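Local coordinates for glutathione s-transferase (Agrobacterium tumefaciens, PDB 2YCD), which probably conjugates glutathione to electrophilic compounds, perhaps including herbicides, and so takes part in detoxification in a soil bacterium, at residues A177-E189 / Y203-F217. Sequence-based numbering, arbitrary orientation.
Sequences ADILMICVLRRLE and YVERGKARPAFKRAF. With GTB (S-(p-nitrobenzyl)glutathione), chain B; PO4 (phosphate ion), chain C.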
loop_
_atom_site.group_PDB
_atom_site.type_symbol
_atom_site.label_atom_id
_atom_site.label_comp_id
_atom_site.label_asym_id
_atom_site.label_seq_id
_atom_site.Cartn_x
_atom_site.Cartn_y
_atom_site.Cartn_z
ATOM N N ALA A 177 -5.761 1.637 11.529
ATOM C CA ALA A 177 -4.489 2.227 11.119
ATOM C C ALA A 177 -3.375 1.838 12.088
ATOM O O ALA A 177 -2.236 1.594 11.678
ATOM C CB ALA A 177 -4.594 3.763 11.004
ATOM N N ASP A 178 -3.697 1.798 13.384
ATOM C CA ASP A 178 -2.681 1.448 14.359
ATOM C C ASP A 178 -2.276 -0.012 14.236
ATOM O O ASP A 178 -1.101 -0.347 14.397
ATOM C CB ASP A 178 -3.136 1.789 15.789
ATOM C CG ASP A 178 -3.507 3.244 15.934
ATOM O OD1 ASP A 178 -2.616 4.118 15.830
ATOM O OD2 ASP A 178 -4.711 3.487 16.131
ATOM N N ILE A 179 -3.235 -0.881 13.945
ATOM C CA ILE A 179 -2.897 -2.289 13.717
ATOM C C ILE A 179 -1.865 -2.403 12.592
ATOM O O ILE A 179 -0.813 -3.046 12.751
ATOM C CB ILE A 179 -4.143 -3.120 13.389
ATOM C CG1 ILE A 179 -5.075 -3.207 14.614
ATOM C CG2 ILE A 179 -3.740 -4.510 12.856
ATOM C CD1 ILE A 179 -6.348 -4.039 14.355
ATOM N N LEU A 180 -2.152 -1.779 11.453
ATOM C CA LEU A 180 -1.245 -1.897 10.308
ATOM C C LEU A 180 0.096 -1.221 10.571
ATOM O O LEU A 180 1.171 -1.779 10.264
ATOM C CB LEU A 180 -1.898 -1.342 9.040
ATOM C CG LEU A 180 -3.117 -2.135 8.547
ATOM C CD1 LEU A 180 -3.794 -1.380 7.409
ATOM C CD2 LEU A 180 -2.739 -3.569 8.119
ATOM N N MET A 181 0.058 -0.039 11.185
ATOM C CA MET A 181 1.296 0.693 11.439
ATOM C C MET A 181 2.197 -0.001 12.467
ATOM O O MET A 181 3.417 -0.088 12.265
ATOM C CB MET A 181 0.990 2.121 11.903
ATOM C CG MET A 181 2.247 3.007 12.047
ATOM S SD MET A 181 2.994 3.454 10.455
ATOM C CE MET A 181 1.844 4.720 9.894
ATOM N N ILE A 182 1.608 -0.504 13.542
ATOM C CA ILE A 182 2.401 -1.189 14.550
ATOM C C ILE A 182 2.990 -2.491 14.015
ATOM O O ILE A 182 4.146 -2.809 14.276
ATOM C CB ILE A 182 1.611 -1.346 15.854
ATOM C CG1 ILE A 182 1.487 0.038 16.495
ATOM C CG2 ILE A 182 2.324 -2.312 16.827
ATOM C CD1 ILE A 182 0.504 0.127 17.661
ATOM N N CYS A 183 2.221 -3.248 13.236
ATOM C CA CYS A 183 2.776 -4.480 12.681
ATOM C C CYS A 183 3.929 -4.203 11.712
ATOM O O CYS A 183 4.904 -4.962 11.692
ATOM C CB CYS A 183 1.691 -5.340 12.028
ATOM S SG CYS A 183 0.525 -6.088 13.212
ATOM N N VAL A 184 3.830 -3.114 10.956
ATOM C CA VAL A 184 4.931 -2.682 10.079
ATOM C C VAL A 184 6.168 -2.287 10.919
ATOM O O VAL A 184 7.296 -2.744 10.663
ATOM C CB VAL A 184 4.441 -1.526 9.132
ATOM C CG1 VAL A 184 5.598 -0.710 8.564
ATOM C CG2 VAL A 184 3.536 -2.090 8.001
ATOM N N LEU A 185 5.964 -1.451 11.929
ATOM C CA LEU A 185 7.081 -0.968 12.747
ATOM C C LEU A 185 7.779 -2.101 13.489
ATOM O O LEU A 185 8.991 -2.030 13.722
ATOM C CB LEU A 185 6.596 0.086 13.748
ATOM C CG LEU A 185 6.209 1.438 13.147
ATOM C CD1 LEU A 185 5.533 2.296 14.196
ATOM C CD2 LEU A 185 7.427 2.149 12.580
ATOM N N ARG A 186 7.038 -3.142 13.855
ATOM C CA ARG A 186 7.644 -4.276 14.546
ATOM C C ARG A 186 8.718 -4.986 13.736
ATOM O O ARG A 186 9.547 -5.678 14.322
ATOM C CB ARG A 186 6.583 -5.267 15.039
ATOM C CG ARG A 186 5.782 -4.758 16.239
ATOM C CD ARG A 186 5.007 -5.920 16.943
ATOM N NE ARG A 186 5.953 -6.923 17.452
ATOM C CZ ARG A 186 5.954 -8.226 17.169
ATOM N NH1 ARG A 186 5.020 -8.758 16.409
ATOM N NH2 ARG A 186 6.903 -9.016 17.680
ATOM N N ARG A 187 8.721 -4.809 12.407
ATOM C CA ARG A 187 9.809 -5.369 11.600
ATOM C C ARG A 187 11.163 -4.757 11.932
ATOM O O ARG A 187 12.199 -5.298 11.553
ATOM C CB ARG A 187 9.495 -5.241 10.111
ATOM C CG ARG A 187 8.241 -6.013 9.758
ATOM C CD ARG A 187 7.957 -6.015 8.286
ATOM N NE ARG A 187 8.823 -6.953 7.582
ATOM C CZ ARG A 187 8.464 -7.629 6.498
ATOM N NH1 ARG A 187 7.248 -7.473 5.980
ATOM N NH2 ARG A 187 9.331 -8.442 5.921
ATOM N N LEU A 188 11.154 -3.657 12.680
ATOM C CA LEU A 188 12.394 -3.005 13.118
ATOM C C LEU A 188 12.858 -3.407 14.507
ATOM O O LEU A 188 13.915 -2.934 14.951
ATOM C CB LEU A 188 12.248 -1.489 13.091
ATOM C CG LEU A 188 12.068 -0.875 11.710
ATOM C CD1 LEU A 188 11.811 0.612 11.861
ATOM C CD2 LEU A 188 13.314 -1.118 10.852
ATOM N N GLU A 189 12.094 -4.229 15.219
ATOM C CA GLU A 189 12.467 -4.572 16.601
ATOM C C GLU A 189 13.887 -5.138 16.689
ATOM O O GLU A 189 14.682 -4.674 17.498
ATOM C CB GLU A 189 11.468 -5.547 17.239
ATOM C CG GLU A 189 10.121 -4.925 17.599
ATOM C CD GLU A 189 9.143 -5.921 18.227
ATOM O OE1 GLU A 189 9.366 -7.145 18.114
ATOM O OE2 GLU A 189 8.143 -5.475 18.834
ATOM N N TYR A 203 4.763 3.851 21.378
ATOM C CA TYR A 203 3.577 3.601 20.554
ATOM C C TYR A 203 3.442 2.102 20.222
ATOM O O TYR A 203 2.397 1.499 20.444
ATOM C CB TYR A 203 3.673 4.475 19.297
ATOM C CG TYR A 203 2.650 4.197 18.209
ATOM C CD1 TYR A 203 1.310 4.488 18.390
ATOM C CD2 TYR A 203 3.044 3.647 16.993
ATOM C CE1 TYR A 203 0.374 4.246 17.389
ATOM C CE2 TYR A 203 2.132 3.409 15.982
ATOM C CZ TYR A 203 0.802 3.699 16.174
ATOM O OH TYR A 203 -0.108 3.430 15.177
ATOM N N VAL A 204 4.519 1.500 19.744
ATOM C CA VAL A 204 4.515 0.064 19.459
ATOM C C VAL A 204 4.189 -0.730 20.734
ATOM O O VAL A 204 3.370 -1.651 20.703
ATOM C CB VAL A 204 5.867 -0.367 18.891
ATOM C CG1 VAL A 204 5.987 -1.896 18.871
ATOM C CG2 VAL A 204 6.044 0.208 17.489
ATOM N N GLU A 205 4.818 -0.371 21.855
ATOM C CA GLU A 205 4.544 -1.064 23.111
ATOM C C GLU A 205 3.093 -0.892 23.572
ATOM O O GLU A 205 2.496 -1.838 24.121
ATOM C CB GLU A 205 5.533 -0.668 24.221
ATOM C CG GLU A 205 6.983 -1.098 23.943
ATOM C CD GLU A 205 7.145 -2.598 23.721
ATOM O OE1 GLU A 205 6.367 -3.382 24.302
ATOM O OE2 GLU A 205 8.060 -2.995 22.964
ATOM N N ARG A 206 2.504 0.280 23.343
ATOM C CA ARG A 206 1.094 0.489 23.689
ATOM C C ARG A 206 0.184 -0.500 22.943
ATOM O O ARG A 206 -0.786 -1.030 23.502
ATOM C CB ARG A 206 0.654 1.924 23.384
ATOM C CG ARG A 206 1.076 2.932 24.445
ATOM C CD ARG A 206 0.266 4.228 24.353
ATOM N NE ARG A 206 0.511 4.951 23.120
ATOM C CZ ARG A 206 1.586 5.690 22.890
ATOM N NH1 ARG A 206 2.543 5.791 23.815
ATOM N NH2 ARG A 206 1.709 6.327 21.742
ATOM N N GLY A 207 0.488 -0.731 21.665
ATOM C CA GLY A 207 -0.277 -1.693 20.885
ATOM C C GLY A 207 -0.070 -3.130 21.370
ATOM O O GLY A 207 -1.024 -3.898 21.493
ATOM N N LYS A 208 1.181 -3.489 21.635
ATOM C CA LYS A 208 1.524 -4.845 22.065
ATOM C C LYS A 208 0.921 -5.197 23.419
ATOM O O LYS A 208 0.735 -6.382 23.718
ATOM C CB LYS A 208 3.046 -5.024 22.113
ATOM C CG LYS A 208 3.708 -4.985 20.721
ATOM C CD LYS A 208 5.232 -4.903 20.771
ATOM C CE LYS A 208 5.876 -6.025 21.534
ATOM N NZ LYS A 208 7.370 -5.869 21.491
ATOM N N ALA A 209 0.598 -4.183 24.231
ATOM C CA ALA A 209 -0.000 -4.425 25.538
ATOM C C ALA A 209 -1.507 -4.681 25.476
ATOM O O ALA A 209 -2.106 -5.077 26.475
ATOM C CB ALA A 209 0.307 -3.251 26.475
ATOM N N ARG A 210 -2.144 -4.464 24.329
ATOM C CA ARG A 210 -3.585 -4.690 24.248
ATOM C C ARG A 210 -3.918 -6.187 24.302
ATOM O O ARG A 210 -3.243 -7.008 23.689
ATOM C CB ARG A 210 -4.145 -4.055 22.976
ATOM C CG ARG A 210 -3.984 -2.539 22.947
ATOM C CD ARG A 210 -4.494 -1.927 21.641
ATOM N NE ARG A 210 -5.932 -2.115 21.434
ATOM C CZ ARG A 210 -6.876 -1.280 21.870
ATOM N NH1 ARG A 210 -6.549 -0.189 22.561
ATOM N NH2 ARG A 210 -8.155 -1.531 21.641
ATOM N N PRO A 211 -4.985 -6.567 25.020
ATOM C CA PRO A 211 -5.299 -8.001 25.118
ATOM C C PRO A 211 -5.547 -8.686 23.777
ATOM O O PRO A 211 -5.187 -9.863 23.624
ATOM C CB PRO A 211 -6.572 -8.030 25.986
ATOM C CG PRO A 211 -6.579 -6.712 26.694
ATOM C CD PRO A 211 -5.877 -5.723 25.830
ATOM N N ALA A 212 -6.145 -7.982 22.817
ATOM C CA ALA A 212 -6.346 -8.590 21.493
ATOM C C ALA A 212 -5.021 -8.871 20.793
ATOM O O ALA A 212 -4.922 -9.842 20.046
ATOM C CB ALA A 212 -7.222 -7.691 20.610
ATOM N N PHE A 213 -4.024 -8.009 20.995
ATOM C CA PHE A 213 -2.715 -8.266 20.412
ATOM C C PHE A 213 -2.153 -9.575 20.984
ATOM O O PHE A 213 -1.644 -10.421 20.238
ATOM C CB PHE A 213 -1.724 -7.134 20.694
ATOM C CG PHE A 213 -0.354 -7.378 20.095
ATOM C CD1 PHE A 213 0.594 -8.166 20.749
ATOM C CD2 PHE A 213 -0.038 -6.846 18.851
ATOM C CE1 PHE A 213 1.847 -8.401 20.150
ATOM C CE2 PHE A 213 1.203 -7.071 18.271
ATOM C CZ PHE A 213 2.145 -7.842 18.923
ATOM N N LYS A 214 -2.260 -9.757 22.300
ATOM C CA LYS A 214 -1.735 -10.955 22.939
ATOM C C LYS A 214 -2.475 -12.198 22.465
ATOM O O LYS A 214 -1.852 -13.242 22.250
ATOM C CB LYS A 214 -1.813 -10.836 24.465
ATOM C CG LYS A 214 -1.392 -12.121 25.165
ATOM C CD LYS A 214 -1.220 -11.939 26.660
ATOM C CE LYS A 214 -0.859 -13.261 27.318
ATOM N NZ LYS A 214 0.285 -13.909 26.610
ATOM N N ARG A 215 -3.791 -12.104 22.287
ATOM C CA ARG A 215 -4.526 -13.273 21.792
ATOM C C ARG A 215 -4.070 -13.647 20.383
ATOM O O ARG A 215 -3.886 -14.817 20.057
ATOM C CB ARG A 215 -6.046 -13.066 21.846
ATOM C CG ARG A 215 -6.630 -12.978 23.270
ATOM C CD ARG A 215 -8.143 -12.976 23.294
ATOM N NE ARG A 215 -8.758 -11.875 22.557
ATOM C CZ ARG A 215 -9.088 -10.696 23.079
ATOM N NH1 ARG A 215 -8.860 -10.432 24.359
ATOM N NH2 ARG A 215 -9.671 -9.767 22.321
ATOM N N ALA A 216 -3.891 -12.651 19.528
ATOM C CA ALA A 216 -3.386 -12.912 18.177
ATOM C C ALA A 216 -1.963 -13.459 18.194
ATOM O O ALA A 216 -1.657 -14.399 17.483
ATOM C CB ALA A 216 -3.475 -11.646 17.329
ATOM N N PHE A 217 -1.103 -12.866 19.013
ATOM C CA PHE A 217 0.288 -13.286 19.088
ATOM C C PHE A 217 0.397 -14.723 19.593
ATOM O O PHE A 217 1.166 -15.522 19.052
ATOM C CB PHE A 217 1.078 -12.337 19.999
ATOM C CG PHE A 217 2.556 -12.619 20.014
ATOM C CD1 PHE A 217 3.090 -13.567 20.875
ATOM C CD2 PHE A 217 3.402 -11.934 19.157
ATOM C CE1 PHE A 217 4.463 -13.830 20.869
ATOM C CE2 PHE A 217 4.760 -12.197 19.152
ATOM C CZ PHE A 217 5.285 -13.138 20.009
HETATM N N1 GTB B . 0.719 -7.209 -0.163
HETATM C CA1 GTB B . 0.546 -8.535 0.449
HETATM C C1 GTB B . -0.242 -8.417 1.728
HETATM O O11 GTB B . -0.023 -7.417 2.445
HETATM O O12 GTB B . -1.061 -9.317 2.031
HETATM C CB1 GTB B . 1.936 -9.152 0.673
HETATM C CG1 GTB B . 1.824 -10.589 1.175
HETATM C CD1 GTB B . 3.181 -11.178 1.513
HETATM O OE1 GTB B . 4.198 -10.508 1.336
HETATM N N2 GTB B . 3.178 -12.413 2.010
HETATM C CA2 GTB B . 4.409 -13.104 2.397
HETATM C C2 GTB B . 4.511 -14.456 1.763
HETATM O O2 GTB B . 3.524 -15.168 1.592
HETATM C CB2 GTB B . 4.365 -13.380 3.912
HETATM S SG2 GTB B . 4.424 -11.942 4.927
HETATM N N3 GTB B . 5.741 -14.845 1.418
HETATM C CA3 GTB B . 6.066 -16.144 0.853
HETATM C C3 GTB B . 6.465 -16.098 -0.594
HETATM O O31 GTB B . 6.587 -14.997 -1.163
HETATM O O32 GTB B . 6.653 -17.204 -1.153
HETATM C "C'" GTB B . 6.033 -11.247 4.699
HETATM C "C1'" GTB B . 7.008 -11.683 5.762
HETATM C "C2'" GTB B . 7.832 -12.775 5.542
HETATM C "C3'" GTB B . 8.738 -13.168 6.526
HETATM C "C4'" GTB B . 8.814 -12.460 7.724
HETATM N N41 GTB B . 9.735 -12.852 8.714
HETATM O O41 GTB B . 9.897 -12.181 9.731
HETATM O O42 GTB B . 10.387 -13.863 8.538
HETATM C "C5'" GTB B . 7.991 -11.363 7.932
HETATM C "C6'" GTB B . 7.088 -10.967 6.950
HETATM P P PO4 C . -9.812 0.885 24.165
HETATM O O1 PO4 C . -8.465 1.409 24.587
HETATM O O2 PO4 C . -10.148 -0.340 24.992
HETATM O O3 PO4 C . -10.890 1.927 24.385
HETATM O O4 PO4 C . -9.801 0.515 22.699
HETATM O O HOH W 1 9.239 -2.833 20.509
#
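Glu189 OE2 is clamped between two cations: Arg186 NE and Lys208 NZ (2.8 Å from Glu189 OE2) come in from opposite faces of the carboxylate plane, and this shared anion probably offsets the closeness of the two positive groups. The site lies in the all-helical C-terminal domain of the glutathione transferase fold, where segment 177-185 crosses segment 203-208 at -115°. Arg186 holds Glu189 side-on, NE to OE2 and NH2 to OE1, with OE2 nearly in the guanidinium plane. A bend at chi3 (61°) curls the arginine chain, whose guanidinium stands perpendicular to the Phe213 ring and brings NH1 to 3.9 Å from Phe213 CZ at the ring edge; NH2 also bonds Arg30 O. Glu205 extends the salt-bridge network through a weak bond to Lys208 and through a water that donates to Glu205 OE2 and, weakly, to Glu189 OE2.

Deeper in, Tyr203 is a knob in a hole lined by Asp178, Met181, Ile182 and Leu185. Ile182 CD1 lies over one face of its ring, 4.0 Å from the centroid in a CH-pi contact, and also packs 3.8 Å from Gly207 CA, where the absence of a side chain admits the methyl. Val204 adds CG2 against Leu185 CB and CG1 against Arg186 CG (3.9 Å). Arg187 sets one guanidinium face against ring atom C6' of the bound S-(p-nitrobenzyl)glutathione, offset toward the rim, so the same segment reaches the ligand pocket. At the buried end, Tyr203 OH donates to the anti lone pair of Asp178 OD1 (2.7 Å), an oxygen that also accepts from Leu170 N, while Ser175 N binds Asp178 OD2.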